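Local coordinates for protein profilin-1A (Acanthamoeba castellanii, PDB 1ACF) that binds monomeric actin in a 1:1 complex, so tuning filament assembly, and binds PIP2, which limits the formation of IP3 and diacylglycerol, at residues T88-Y100 with V113-F125. Numbering follows the deposited sequence.
Sequences TVKTSKAILVGVY and VEKLADYLIGQGF
In the profilin fold the C-terminal helix packs on the antiparallel sheet, and here V89 and L96, from the two strands of one hairpin, meet V113 and A117 of that helix. The axis of helix 113-121 approaches to within 9.3 Å of that of strand 94-100 at 158°, close to antiparallel. V89 CG1, anti to its own N (chi1 -178°), presses on A117 CB at 3.4 Å, tighter than usual for two carbons. Its other methyl, CG2, rests 3.4 Å from E114 OE2, an oxygen hydrogen-bonded by S76 and Y78, while R75 forms a salt bridge with OE1. L96 lies along the helix face, CD1 3.7 Å from V113 O and CD2 against L120 CD1. V113 CG2 lies 4.1 Å from G98 CA, where the strand carries no side chain.

Helix 2-11 flanks the same helix, touching L116 and L120. Beyond the last turn a Schellman motif at G124, with positive phi, turns the chain so that the C-terminal carboxylate faces the hairpin turn. K93 N donates to F125 O (2.9 Å), approaching from above the carbonyl plane, 42° out of it. F125 OXT receives two weak hydrogen bonds, from S92 N and OG. The K93 chain bends at its last torsion, so that NZ donates hydrogen bonds to G124 O (3.0 Å) and to S92 OG.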
loop_
_atom_site.group_PDB
_atom_site.type_symbol
_atom_site.label_atom_id
_atom_site.label_comp_id
_atom_site.label_asym_id
_atom_site.label_seq_id
_atom_site.Cartn_x
_atom_site.Cartn_y
_atom_site.Cartn_z
ATOM N N THR A 88 3.232 -1.324 -0.685
ATOM C CA THR A 88 2.048 -1.564 -1.560
ATOM C C THR A 88 2.304 -2.914 -2.246
ATOM O O THR A 88 3.408 -3.218 -2.713
ATOM C CB THR A 88 1.793 -0.352 -2.518
ATOM O OG1 THR A 88 2.968 -0.231 -3.366
ATOM C CG2 THR A 88 1.658 0.958 -1.693
ATOM N N VAL A 89 1.252 -3.684 -2.185
ATOM C CA VAL A 89 1.272 -5.041 -2.794
ATOM C C VAL A 89 0.032 -5.193 -3.661
ATOM O O VAL A 89 -1.096 -5.204 -3.136
ATOM C CB VAL A 89 1.430 -6.145 -1.769
ATOM C CG1 VAL A 89 1.499 -7.537 -2.439
ATOM C CG2 VAL A 89 2.693 -5.892 -0.942
ATOM N N LYS A 90 0.311 -5.383 -4.975
ATOM C CA LYS A 90 -0.790 -5.582 -5.936
ATOM C C LYS A 90 -1.183 -7.060 -5.955
ATOM O O LYS A 90 -0.255 -7.879 -6.007
ATOM C CB LYS A 90 -0.514 -5.098 -7.331
ATOM C CG LYS A 90 -1.564 -5.635 -8.343
ATOM C CD LYS A 90 -0.905 -5.603 -9.721
ATOM C CE LYS A 90 -1.929 -5.506 -10.846
ATOM N NZ LYS A 90 -1.165 -5.010 -12.049
ATOM N N THR A 91 -2.454 -7.271 -5.816
ATOM C CA THR A 91 -3.043 -8.615 -5.877
ATOM C C THR A 91 -3.603 -8.842 -7.289
ATOM O O THR A 91 -3.340 -8.048 -8.211
ATOM C CB THR A 91 -4.022 -8.870 -4.704
ATOM O OG1 THR A 91 -5.184 -7.987 -4.742
ATOM C CG2 THR A 91 -3.290 -8.791 -3.351
ATOM N N SER A 92 -4.455 -9.799 -7.444
ATOM C CA SER A 92 -5.107 -10.075 -8.750
ATOM C C SER A 92 -6.047 -8.981 -9.151
ATOM O O SER A 92 -6.065 -8.539 -10.348
ATOM C CB SER A 92 -5.767 -11.442 -8.711
ATOM O OG SER A 92 -7.124 -11.300 -8.300
ATOM N N LYS A 93 -6.861 -8.514 -8.179
ATOM C CA LYS A 93 -7.862 -7.458 -8.455
ATOM C C LYS A 93 -7.774 -6.170 -7.636
ATOM O O LYS A 93 -8.642 -5.287 -7.823
ATOM C CB LYS A 93 -9.274 -8.049 -8.142
ATOM C CG LYS A 93 -9.671 -9.136 -9.101
ATOM C CD LYS A 93 -10.712 -10.076 -8.467
ATOM C CE LYS A 93 -10.772 -11.291 -9.422
ATOM N NZ LYS A 93 -9.520 -12.084 -9.213
ATOM N N ALA A 94 -6.829 -6.073 -6.718
ATOM C CA ALA A 94 -6.743 -4.950 -5.778
ATOM C C ALA A 94 -5.311 -4.621 -5.418
ATOM O O ALA A 94 -4.384 -5.370 -5.769
ATOM C CB ALA A 94 -7.429 -5.398 -4.438
ATOM N N ILE A 95 -5.238 -3.474 -4.726
ATOM C CA ILE A 95 -3.926 -3.018 -4.229
ATOM C C ILE A 95 -4.027 -2.703 -2.715
ATOM O O ILE A 95 -4.904 -1.951 -2.347
ATOM C CB ILE A 95 -3.344 -1.770 -4.944
ATOM C CG1 ILE A 95 -3.368 -1.957 -6.483
ATOM C CG2 ILE A 95 -1.862 -1.653 -4.410
ATOM C CD1 ILE A 95 -3.345 -0.618 -7.299
ATOM N N LEU A 96 -3.103 -3.308 -2.013
ATOM C CA LEU A 96 -2.954 -3.144 -0.569
ATOM C C LEU A 96 -1.903 -2.035 -0.319
ATOM O O LEU A 96 -0.861 -2.093 -0.969
ATOM C CB LEU A 96 -2.534 -4.372 0.222
ATOM C CG LEU A 96 -3.277 -5.643 0.110
ATOM C CD1 LEU A 96 -2.839 -6.713 1.075
ATOM C CD2 LEU A 96 -4.774 -5.321 0.329
ATOM N N VAL A 97 -2.306 -1.128 0.588
ATOM C CA VAL A 97 -1.400 -0.042 1.023
ATOM C C VAL A 97 -1.270 -0.088 2.565
ATOM O O VAL A 97 -2.291 0.094 3.251
ATOM C CB VAL A 97 -1.803 1.360 0.574
ATOM C CG1 VAL A 97 -0.618 2.303 0.962
ATOM C CG2 VAL A 97 -2.171 1.539 -0.876
ATOM N N GLY A 98 -0.082 -0.296 3.006
ATOM C CA GLY A 98 0.266 -0.352 4.436
ATOM C C GLY A 98 1.355 0.680 4.764
ATOM O O GLY A 98 2.569 0.447 4.554
ATOM N N VAL A 99 0.892 1.816 5.335
ATOM C CA VAL A 99 1.840 2.900 5.725
ATOM C C VAL A 99 2.461 2.641 7.116
ATOM O O VAL A 99 1.705 2.210 8.027
ATOM C CB VAL A 99 1.096 4.248 5.715
ATOM C CG1 VAL A 99 1.945 5.352 6.366
ATOM C CG2 VAL A 99 0.622 4.722 4.379
ATOM N N TYR A 100 3.755 2.848 7.339
ATOM C CA TYR A 100 4.295 2.634 8.712
ATOM C C TYR A 100 5.072 3.868 9.201
ATOM O O TYR A 100 5.564 4.685 8.379
ATOM C CB TYR A 100 5.187 1.374 8.868
ATOM C CG TYR A 100 6.405 1.404 7.973
ATOM C CD1 TYR A 100 6.283 1.041 6.623
ATOM C CD2 TYR A 100 7.641 1.877 8.394
ATOM C CE1 TYR A 100 7.383 1.092 5.745
ATOM C CE2 TYR A 100 8.743 1.898 7.530
ATOM C CZ TYR A 100 8.612 1.524 6.203
ATOM O OH TYR A 100 9.668 1.560 5.313
ATOM N N VAL A 113 1.934 -7.020 5.205
ATOM C CA VAL A 113 1.165 -6.651 4.008
ATOM C C VAL A 113 1.283 -7.747 2.916
ATOM O O VAL A 113 0.236 -8.170 2.427
ATOM C CB VAL A 113 1.519 -5.275 3.431
ATOM C CG1 VAL A 113 0.562 -4.845 2.319
ATOM C CG2 VAL A 113 1.632 -4.185 4.498
ATOM N N GLU A 114 2.477 -8.196 2.654
ATOM C CA GLU A 114 2.876 -9.249 1.753
ATOM C C GLU A 114 2.170 -10.558 2.093
ATOM O O GLU A 114 1.586 -11.226 1.215
ATOM C CB GLU A 114 4.382 -9.472 1.729
ATOM C CG GLU A 114 5.256 -8.397 1.072
ATOM C CD GLU A 114 5.193 -8.222 -0.391
ATOM O OE1 GLU A 114 4.478 -9.087 -0.957
ATOM O OE2 GLU A 114 5.743 -7.385 -1.114
ATOM N N LYS A 115 2.051 -10.921 3.356
ATOM C CA LYS A 115 1.323 -12.120 3.769
ATOM C C LYS A 115 -0.181 -11.960 3.616
ATOM O O LYS A 115 -0.826 -12.993 3.327
ATOM C CB LYS A 115 1.591 -12.502 5.208
ATOM C CG LYS A 115 2.686 -13.496 5.368
ATOM C CD LYS A 115 3.622 -13.562 4.191
ATOM C CE LYS A 115 4.544 -14.766 4.468
ATOM N NZ LYS A 115 5.753 -14.736 3.608
ATOM N N LEU A 116 -0.764 -10.787 3.855
ATOM C CA LEU A 116 -2.201 -10.563 3.715
ATOM C C LEU A 116 -2.540 -10.610 2.188
ATOM O O LEU A 116 -3.671 -10.904 1.872
ATOM C CB LEU A 116 -2.692 -9.196 4.222
ATOM C CG LEU A 116 -3.952 -9.017 5.004
ATOM C CD1 LEU A 116 -4.779 -7.769 4.693
ATOM C CD2 LEU A 116 -4.834 -10.220 5.003
ATOM N N ALA A 117 -1.587 -10.202 1.379
ATOM C CA ALA A 117 -1.754 -10.204 -0.099
ATOM C C ALA A 117 -1.883 -11.699 -0.530
ATOM O O ALA A 117 -2.862 -11.986 -1.225
ATOM C CB ALA A 117 -0.657 -9.523 -0.774
ATOM N N ASP A 118 -0.936 -12.504 -0.090
ATOM C CA ASP A 118 -0.901 -13.932 -0.320
ATOM C C ASP A 118 -2.221 -14.581 0.088
ATOM O O ASP A 118 -2.766 -15.417 -0.662
ATOM C CB ASP A 118 0.247 -14.677 0.386
ATOM C CG ASP A 118 1.571 -14.490 -0.338
ATOM O OD1 ASP A 118 1.615 -14.007 -1.478
ATOM O OD2 ASP A 118 2.610 -14.818 0.295
ATOM N N TYR A 119 -2.711 -14.232 1.269
ATOM C CA TYR A 119 -3.995 -14.817 1.734
ATOM C C TYR A 119 -5.156 -14.357 0.877
ATOM O O TYR A 119 -6.081 -15.151 0.597
ATOM C CB TYR A 119 -4.119 -14.571 3.229
ATOM C CG TYR A 119 -5.459 -14.790 3.852
ATOM C CD1 TYR A 119 -6.501 -13.920 3.697
ATOM C CD2 TYR A 119 -5.677 -15.957 4.613
ATOM C CE1 TYR A 119 -7.731 -14.142 4.307
ATOM C CE2 TYR A 119 -6.890 -16.232 5.183
ATOM C CZ TYR A 119 -7.908 -15.317 5.023
ATOM O OH TYR A 119 -9.162 -15.559 5.574
ATOM N N LEU A 120 -5.132 -13.099 0.439
ATOM C CA LEU A 120 -6.194 -12.524 -0.350
ATOM C C LEU A 120 -6.239 -13.070 -1.796
ATOM O O LEU A 120 -7.325 -13.195 -2.322
ATOM C CB LEU A 120 -6.282 -11.033 -0.241
ATOM C CG LEU A 120 -6.730 -10.373 1.072
ATOM C CD1 LEU A 120 -6.525 -8.870 0.909
ATOM C CD2 LEU A 120 -8.138 -10.786 1.411
ATOM N N ILE A 121 -5.101 -13.289 -2.371
ATOM C CA ILE A 121 -5.001 -13.909 -3.733
ATOM C C ILE A 121 -5.695 -15.282 -3.697
ATOM O O ILE A 121 -6.692 -15.606 -4.390
ATOM C CB ILE A 121 -3.470 -13.954 -4.005
ATOM C CG1 ILE A 121 -3.058 -12.552 -4.566
ATOM C CG2 ILE A 121 -3.062 -15.093 -4.947
ATOM C CD1 ILE A 121 -1.600 -12.469 -4.995
ATOM N N GLY A 122 -5.251 -16.120 -2.797
ATOM C CA GLY A 122 -5.779 -17.418 -2.463
ATOM C C GLY A 122 -7.289 -17.360 -2.271
ATOM O O GLY A 122 -7.989 -18.372 -2.395
ATOM N N GLN A 123 -7.906 -16.254 -2.005
ATOM C CA GLN A 123 -9.363 -16.171 -1.824
ATOM C C GLN A 123 -9.963 -15.790 -3.182
ATOM O O GLN A 123 -11.190 -15.829 -3.241
ATOM C CB GLN A 123 -9.842 -15.061 -0.886
ATOM C CG GLN A 123 -9.275 -14.952 0.509
ATOM C CD GLN A 123 -10.143 -15.727 1.458
ATOM O OE1 GLN A 123 -11.135 -15.202 1.995
ATOM N NE2 GLN A 123 -9.780 -16.996 1.559
ATOM N N GLY A 124 -9.133 -15.388 -4.120
ATOM C CA GLY A 124 -9.769 -14.949 -5.403
ATOM C C GLY A 124 -9.753 -13.432 -5.576
ATOM O O GLY A 124 -10.434 -12.932 -6.507
ATOM N N PHE A 125 -9.005 -12.738 -4.726
ATOM C CA PHE A 125 -8.929 -11.264 -4.743
ATOM C C PHE A 125 -7.598 -10.801 -5.300
ATOM O O PHE A 125 -7.623 -9.579 -5.557
ATOM C CB PHE A 125 -9.160 -10.658 -3.344
ATOM C CG PHE A 125 -10.508 -11.069 -2.794
ATOM C CD1 PHE A 125 -11.659 -10.849 -3.518
ATOM C CD2 PHE A 125 -10.564 -11.727 -1.549
ATOM C CE1 PHE A 125 -12.874 -11.274 -3.001
ATOM C CE2 PHE A 125 -11.775 -12.137 -0.985
ATOM C CZ PHE A 125 -12.942 -11.903 -1.723
ATOM O OXT PHE A 125 -6.650 -11.539 -5.545
#